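Local coordinates for uncharacterized ACR, COG1565 superfamily (Burkholderia thailandensis, PDB 4F3N), which is of uncharacterized function but is probably an S-adenosylmethionine-dependent methyltransferase, perhaps acting on protein arginine, at residues R140-G145 with A202-F207; L224-A229 with F247-F252. All coordinates share one frame; numbering follows the deposited sequence.

Interaction 1. Residues R140-G145 with A202-F207; sequences RVMEFG and ALPERF
Met142 lays its side chain across Phe207, Leu203 and Pro204 of segment 202-207. Met142 CB lies over one face of the Phe207 ring, 4.0 Å from the ring centroid, a CH-pi contact whose nearest ring atom is Phe207 CZ. With CG anti to the backbone N (chi1 173°), the chain runs on across the ring, so that Met142 SD stands above the face, 4.8 Å from the Phe207 centroid and 9° off the normal: a Met-aromatic contact, if a distant one. Met142 SD also meets Leu203 CD2 at 4.0 Å, the two side chains crossing at about a right angle. A bend at chi3 (-83°) then turns the methyl end-on toward the Pro204 ring, and Met142 CE reaches Pro204 CD at a tight 3.5 Å. Strand 140-144 is an inner strand of the mixed seven-stranded sheet of the Rossmann-like methyltransferase fold, between strands 168-172 and 210-214, and segment 202-207 lies over one side of it. Met288 of helix 276-288 packs on Pro204 and Phe207. Toward the start of the strand, Arg140 CB touches Phe207 CZ at 3.9 Å; at its other end, Leu203 CD2 comes obliquely to the Phe144 ring, 4.3 Å from Phe144 CD1.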
# COMPACT_ATOMS: atom_id res chain seq x y z
N ARG A 140 4.52 -4.98 -20.82
CA ARG A 140 4.75 -3.74 -20.09
C ARG A 140 4.44 -3.98 -18.61
O ARG A 140 3.58 -4.78 -18.29
CB ARG A 140 3.84 -2.62 -20.60
CG ARG A 140 4.15 -2.16 -22.03
CD ARG A 140 3.14 -1.09 -22.48
NE ARG A 140 3.51 -0.57 -23.79
CZ ARG A 140 3.93 0.67 -24.07
NH1 ARG A 140 4.03 1.62 -23.16
NH2 ARG A 140 4.23 0.95 -25.33
N VAL A 141 5.18 -3.30 -17.75
CA VAL A 141 4.88 -3.23 -16.34
C VAL A 141 4.64 -1.76 -15.95
O VAL A 141 5.31 -0.83 -16.47
CB VAL A 141 6.01 -3.81 -15.50
CG1 VAL A 141 5.80 -3.51 -13.99
CG2 VAL A 141 6.15 -5.32 -15.75
N MET A 142 3.69 -1.55 -15.05
CA MET A 142 3.42 -0.23 -14.49
C MET A 142 3.38 -0.35 -12.97
O MET A 142 2.60 -1.13 -12.42
CB MET A 142 2.08 0.36 -14.99
CG MET A 142 1.76 1.65 -14.27
SD MET A 142 0.08 2.20 -14.65
CE MET A 142 0.60 2.92 -16.08
N GLU A 143 4.22 0.41 -12.29
CA GLU A 143 4.23 0.40 -10.84
C GLU A 143 3.68 1.73 -10.32
O GLU A 143 4.08 2.82 -10.76
CB GLU A 143 5.65 0.11 -10.30
CG GLU A 143 5.62 0.04 -8.79
CD GLU A 143 6.93 -0.26 -8.11
OE1 GLU A 143 7.96 -0.33 -8.78
OE2 GLU A 143 6.87 -0.40 -6.86
N PHE A 144 2.75 1.67 -9.39
CA PHE A 144 2.20 2.90 -8.81
C PHE A 144 3.00 3.19 -7.56
O PHE A 144 3.21 2.29 -6.76
CB PHE A 144 0.69 2.74 -8.47
CG PHE A 144 0.06 4.01 -7.92
CD1 PHE A 144 -0.47 4.97 -8.76
CD2 PHE A 144 0.08 4.28 -6.54
CE1 PHE A 144 -1.02 6.15 -8.24
CE2 PHE A 144 -0.46 5.45 -6.01
CZ PHE A 144 -1.00 6.40 -6.86
N GLY A 145 3.40 4.47 -7.41
CA GLY A 145 4.16 4.96 -6.26
C GLY A 145 5.65 4.73 -6.48
O GLY A 145 6.34 5.58 -7.02
N ALA A 202 -0.07 10.61 -14.02
CA ALA A 202 -1.40 10.09 -13.68
C ALA A 202 -1.60 8.72 -14.29
O ALA A 202 -0.88 8.36 -15.21
CB ALA A 202 -2.47 11.05 -14.17
N LEU A 203 -2.54 7.94 -13.79
CA LEU A 203 -2.85 6.70 -14.49
C LEU A 203 -3.33 7.03 -15.92
O LEU A 203 -4.12 7.96 -16.11
CB LEU A 203 -3.92 5.90 -13.75
CG LEU A 203 -3.59 5.35 -12.37
CD1 LEU A 203 -4.85 4.81 -11.68
CD2 LEU A 203 -2.52 4.28 -12.46
N PRO A 204 -2.89 6.26 -16.93
CA PRO A 204 -3.44 6.41 -18.29
C PRO A 204 -4.89 5.87 -18.37
O PRO A 204 -5.33 5.18 -17.45
CB PRO A 204 -2.50 5.55 -19.12
CG PRO A 204 -2.17 4.44 -18.19
CD PRO A 204 -2.00 5.09 -16.84
N GLU A 205 -5.60 6.19 -19.46
CA GLU A 205 -6.99 5.71 -19.65
C GLU A 205 -7.05 4.21 -19.85
O GLU A 205 -8.00 3.54 -19.44
CB GLU A 205 -7.63 6.44 -20.84
N ARG A 206 -6.02 3.68 -20.50
CA ARG A 206 -5.97 2.26 -20.83
C ARG A 206 -4.56 1.75 -20.66
O ARG A 206 -3.57 2.47 -20.88
CB ARG A 206 -6.46 2.00 -22.26
N PHE A 207 -4.46 0.49 -20.27
CA PHE A 207 -3.16 -0.16 -20.04
C PHE A 207 -3.24 -1.65 -20.39
O PHE A 207 -4.25 -2.33 -20.08
CB PHE A 207 -2.70 0.03 -18.58
CG PHE A 207 -1.33 -0.55 -18.31
CD1 PHE A 207 -0.21 0.02 -18.91
CD2 PHE A 207 -1.16 -1.68 -17.53
CE1 PHE A 207 1.04 -0.50 -18.70
CE2 PHE A 207 0.09 -2.23 -17.32
CZ PHE A 207 1.21 -1.63 -17.91

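Interaction 2. Residues L224-A229 with F247-F252; sequences LVAKQA and FADRPF
Leu224 and Val225 each push one methyl against a phenylalanine of segment 247-252, and these two pairs are the close-packed part of the contact. Leu224 CD1 approaches the Phe247 ring obliquely, 3.5 Å from Phe247 CE1, the two side chains lying at about a right angle. Val225 CG1 meets the edge of the Phe252 ring, near its plane, at 3.6 Å from Phe252 CZ; that methyl is anti to the carbonyl carbon (chi1 -64°), beside the backbone N. Leu261 packs on both Val225 and Phe252, and helix 256-259 adds further cover to the ring.

Between and beyond these pairs the fit is looser. Strands 223-228 and 245-250 belong to one antiparallel sheet but are not paired with each other: strand 231-239 runs between them, and the two short segments have directions 62° apart, with axes 8.1 Å apart at their closest. Ala226 CB faces the Asp249 carboxylate, 4.0 Å from both Asp249 OD1 and OD2. Farther along, Gln228 slides past Asp249 in the opposite direction. In one of the two conformers modelled for Gln228, a water accepts from Gln228 NE2 at 2.8 Å and donates to Asp249 O at 2.9 Å, a bridge that is therefore provisional.

The Asp249 carboxylate has its salt bridge with the intervening strand, from OD1 to Arg235. Thus the closest direct contacts are between hydrocarbon groups, while the polar link here runs, provisionally, through water and the Asp249 charge is probably balanced by the arginine of the strand between.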
# COMPACT_ATOMS: atom_id res chain seq x y z
N LEU A 224 -12.25 7.65 9.51
CA LEU A 224 -12.43 6.93 10.74
C LEU A 224 -13.90 6.94 11.13
O LEU A 224 -14.62 7.93 10.97
CB LEU A 224 -11.60 7.57 11.83
CG LEU A 224 -10.08 7.60 11.56
CD1 LEU A 224 -9.28 8.36 12.63
CD2 LEU A 224 -9.54 6.18 11.47
N VAL A 225 -14.35 5.82 11.67
CA VAL A 225 -15.74 5.71 12.07
C VAL A 225 -15.79 5.15 13.48
O VAL A 225 -14.94 4.33 13.85
CB VAL A 225 -16.54 4.84 11.09
CG1 VAL A 225 -16.58 5.51 9.71
CG2 VAL A 225 -16.00 3.39 10.99
N ALA A 226 -16.75 5.62 14.27
CA ALA A 226 -16.83 5.23 15.68
C ALA A 226 -18.25 4.82 16.00
O ALA A 226 -19.20 5.48 15.60
CB ALA A 226 -16.42 6.41 16.59
N LYS A 227 -18.37 3.76 16.78
CA LYS A 227 -19.69 3.23 17.19
C LYS A 227 -20.13 3.88 18.46
O LYS A 227 -19.55 3.63 19.52
CB LYS A 227 -19.61 1.73 17.39
CG LYS A 227 -20.98 1.11 17.77
CD LYS A 227 -21.94 1.08 16.60
CE LYS A 227 -23.31 0.49 16.97
NZ LYS A 227 -23.20 -0.88 17.51
N GLN A 228 -21.15 4.73 18.35
CA GLN A 228 -21.82 5.37 19.48
C GLN A 228 -23.08 4.58 19.81
O GLN A 228 -23.56 3.77 18.98
CB GLN A 228 -22.21 6.81 19.15
CG GLN A 228 -21.05 7.79 19.10
CD GLN A 228 -21.48 9.23 18.89
OE1 GLN A 228 -22.57 9.51 18.35
NE2 GLN A 228 -20.65 10.16 19.33
N ALA A 229 -23.64 4.83 20.99
CA ALA A 229 -24.93 4.27 21.37
C ALA A 229 -25.96 4.53 20.28
O ALA A 229 -26.66 3.61 19.84
CB ALA A 229 -25.40 4.89 22.68
N PHE A 247 -9.38 14.42 17.98
CA PHE A 247 -10.45 13.71 17.27
C PHE A 247 -11.80 14.22 17.78
O PHE A 247 -11.92 14.58 18.95
CB PHE A 247 -10.39 12.20 17.53
CG PHE A 247 -9.22 11.51 16.89
CD1 PHE A 247 -9.12 11.42 15.50
CD2 PHE A 247 -8.28 10.91 17.68
CE1 PHE A 247 -8.06 10.73 14.93
CE2 PHE A 247 -7.23 10.20 17.12
CZ PHE A 247 -7.13 10.12 15.75
N ALA A 248 -12.80 14.20 16.92
CA ALA A 248 -14.13 14.64 17.28
C ALA A 248 -15.11 13.87 16.49
O ALA A 248 -14.96 13.75 15.28
CB ALA A 248 -14.31 16.13 17.02
N ASP A 249 -16.13 13.34 17.17
CA ASP A 249 -17.10 12.47 16.52
C ASP A 249 -18.35 13.24 16.12
O ASP A 249 -18.83 14.04 16.90
CB ASP A 249 -17.45 11.33 17.46
CG ASP A 249 -16.29 10.41 17.71
OD1 ASP A 249 -15.45 10.27 16.81
OD2 ASP A 249 -16.25 9.79 18.80
N ARG A 250 -18.83 13.02 14.89
CA ARG A 250 -19.99 13.74 14.34
C ARG A 250 -20.90 12.79 13.59
O ARG A 250 -20.40 11.87 12.94
CB ARG A 250 -19.50 14.78 13.34
CG ARG A 250 -20.28 16.06 13.34
CD ARG A 250 -19.51 17.16 12.65
NE ARG A 250 -19.62 17.03 11.20
CZ ARG A 250 -19.35 18.01 10.33
NH1 ARG A 250 -19.47 17.78 9.03
NH2 ARG A 250 -18.96 19.22 10.76
N PRO A 251 -22.23 13.01 13.63
CA PRO A 251 -23.07 12.18 12.78
C PRO A 251 -22.71 12.31 11.31
O PRO A 251 -22.22 13.36 10.87
CB PRO A 251 -24.49 12.74 13.01
CG PRO A 251 -24.40 13.50 14.28
CD PRO A 251 -22.98 13.93 14.47
N PHE A 252 -22.95 11.24 10.55
CA PHE A 252 -22.69 11.23 9.12
C PHE A 252 -23.52 12.29 8.40
O PHE A 252 -24.64 12.56 8.81
CB PHE A 252 -22.98 9.83 8.55
CG PHE A 252 -21.90 8.85 8.88
CD1 PHE A 252 -20.68 8.91 8.24
CD2 PHE A 252 -22.08 7.89 9.87
CE1 PHE A 252 -19.66 8.03 8.56
CE2 PHE A 252 -21.07 7.00 10.19
CZ PHE A 252 -19.86 7.07 9.53
O HOH W 1 -21.03 12.78 18.33

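How the interactions relate
Both segments of interaction 1 precede those of interaction 2 along the chain, and the two contacts sit in different sheets. Their centres are 36 Å apart and their nearest atoms about 20 Å, so they do not meet. Interaction 1 belongs to the mixed seven-stranded sheet: the side chain of Phe144 is about 8 Å from that of Asn214, which binds S-adenosyl-L-homocysteine. Strand 210-214 of that sheet leads on through the chain to strand 223-228, where interaction 2 begins. Interaction 2 packs strand 223-228 against strand 245-250 and the loop after it, in the five-stranded antiparallel sheet. The first contact thus belongs to the core sheet that carries the cofactor region, the second to a separate sheet away from it.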